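Local coordinates for protein oxidoreductase, short-chain dehydrogenase/reductase family (Aeromonas hydrophila subsp. hydrophila, PDB 3L6E) that probably reduces 3-dehydrosphinganine with a nicotinamide nucleotide, as a member of the short-chain dehydrogenase/reductase family, at residues A[108-113]-A[154-159]. Numbering follows the deposited sequence.
Sequences NLVSTI and GMRGFL. Unlike the reference sequence in segment 108-113: V110 (reference Ile).
Two neighbouring helices on one side of the Rossmann-fold sheet, 98-123 and 145-165, pack along each other here, and they meet where I113 lies on the ring of F158. CG1 of I113 sits 3.5 Å from the centroid of the F158 ring and only 5° off the ring normal, a CH-pi contact over the middle of one face. The ring is carried there because CG of F158 is anti to its backbone N (chi1 171°). CD1 of I113 lies over the rim near CD1 and CE1 of the ring, while CG2 lies beyond it, near CZ, so that the branched side chain matches the breadth of the flat ring. One turn earlier, CD1 of L109 comes within 4.1 Å of CG of M155 and more loosely approaches CB of F158; it also lies near O of G154. The CA atoms of L109 and M155 are 5.8 Å apart.

The segments run nearly parallel, at 21° with axes 9.8 Å apart, as expected of helices that each follow a strand in a parallel alpha/beta sheet. Nearer that sheet, T112 and selenomethionine M155 cross at about a right angle, with OG1 of T112 3.5 Å from SE of M155. The hydroxyl suits this buried place because it donates to O of N108, one turn back in its own helix, over 2.7 Å and nearly in line with the carbonyl, whereas the backbone bond from N of T112 to that oxygen is weak. CG of M155 lies beside its backbone N and the chain runs on extended, which carries SE to the two oxygens. The methyl CG2 of T112 meets CD2 of L159 at 4.0 Å, and both residues also touch N132 of strand 128-137, beneath the two helices.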
# COMPACT_ATOMS: atom_id res chain seq x y z
N ASN A 108 16.04 -3.46 17.28
CA ASN A 108 14.81 -3.27 16.57
C ASN A 108 13.75 -2.44 17.20
O ASN A 108 13.26 -1.56 16.57
CB ASN A 108 14.27 -4.56 16.06
CG ASN A 108 15.17 -5.16 15.08
OD1 ASN A 108 16.25 -4.69 14.89
ND2 ASN A 108 14.74 -6.18 14.45
N LEU A 109 13.39 -2.70 18.43
CA LEU A 109 12.35 -1.93 18.99
C LEU A 109 12.86 -0.65 19.56
O LEU A 109 12.29 0.35 19.40
CB LEU A 109 11.62 -2.74 20.01
CG LEU A 109 10.49 -2.04 20.69
CD1 LEU A 109 9.56 -1.37 19.75
CD2 LEU A 109 9.80 -3.07 21.50
N VAL A 110 13.98 -0.70 20.21
CA VAL A 110 14.63 0.45 20.82
C VAL A 110 15.01 1.49 19.77
O VAL A 110 14.76 2.69 19.94
CB VAL A 110 15.87 0.02 21.65
CG1 VAL A 110 16.63 1.21 22.18
CG2 VAL A 110 15.45 -0.89 22.80
N SER A 111 15.61 1.03 18.67
CA SER A 111 15.98 1.95 17.61
C SER A 111 14.70 2.54 17.05
O SER A 111 14.63 3.75 16.82
CB SER A 111 16.82 1.28 16.51
OG SER A 111 16.03 0.50 15.62
N THR A 112 13.67 1.71 16.91
CA THR A 112 12.41 2.21 16.34
C THR A 112 11.81 3.30 17.22
O THR A 112 11.38 4.33 16.70
CB THR A 112 11.39 1.09 16.07
OG1 THR A 112 11.91 0.19 15.10
CG2 THR A 112 10.10 1.68 15.51
N ILE A 113 11.81 3.08 18.52
CA ILE A 113 11.26 4.05 19.49
C ILE A 113 12.04 5.36 19.55
O ILE A 113 11.45 6.44 19.58
CB ILE A 113 11.10 3.42 20.88
CG1 ILE A 113 9.98 2.38 20.84
CG2 ILE A 113 10.80 4.49 21.94
CD1 ILE A 113 9.76 1.60 22.10
N GLY A 154 5.61 -6.05 18.29
CA GLY A 154 5.99 -4.98 19.21
C GLY A 154 6.17 -3.61 18.56
O GLY A 154 5.70 -2.60 19.09
N MSE A 155 6.85 -3.58 17.41
CA MSE A 155 7.09 -2.34 16.66
C MSE A 155 5.80 -1.73 16.14
O MSE A 155 5.60 -0.52 16.22
CB MSE A 155 8.05 -2.59 15.48
CG MSE A 155 9.49 -2.81 15.90
SE MSE A 155 10.70 -3.07 14.40
CE MSE A 155 10.33 -4.93 13.96
N ARG A 156 4.95 -2.58 15.58
CA ARG A 156 3.63 -2.18 15.12
C ARG A 156 2.77 -1.68 16.27
O ARG A 156 2.06 -0.68 16.13
CB ARG A 156 2.95 -3.34 14.42
CG ARG A 156 1.64 -2.98 13.75
CD ARG A 156 1.16 -4.14 12.92
NE ARG A 156 -0.05 -3.81 12.16
CZ ARG A 156 -0.53 -4.53 11.15
NH1 ARG A 156 0.09 -5.64 10.75
NH2 ARG A 156 -1.64 -4.14 10.53
N GLY A 157 2.84 -2.37 17.41
CA GLY A 157 2.08 -1.95 18.59
C GLY A 157 2.45 -0.51 18.94
O GLY A 157 1.59 0.35 19.00
N PHE A 158 3.74 -0.27 19.12
CA PHE A 158 4.27 1.05 19.43
C PHE A 158 3.82 2.11 18.42
O PHE A 158 3.26 3.13 18.80
CB PHE A 158 5.81 1.03 19.52
CG PHE A 158 6.43 2.40 19.64
CD1 PHE A 158 6.40 3.09 20.84
CD2 PHE A 158 7.00 3.02 18.53
CE1 PHE A 158 6.95 4.37 20.95
CE2 PHE A 158 7.54 4.30 18.63
CZ PHE A 158 7.53 4.97 19.84
N LEU A 159 4.03 1.84 17.14
CA LEU A 159 3.80 2.86 16.09
C LEU A 159 2.35 3.24 15.85
O LEU A 159 2.05 4.42 15.66
CB LEU A 159 4.43 2.44 14.77
CG LEU A 159 5.95 2.27 14.76
CD1 LEU A 159 6.33 1.54 13.49
CD2 LEU A 159 6.69 3.61 14.91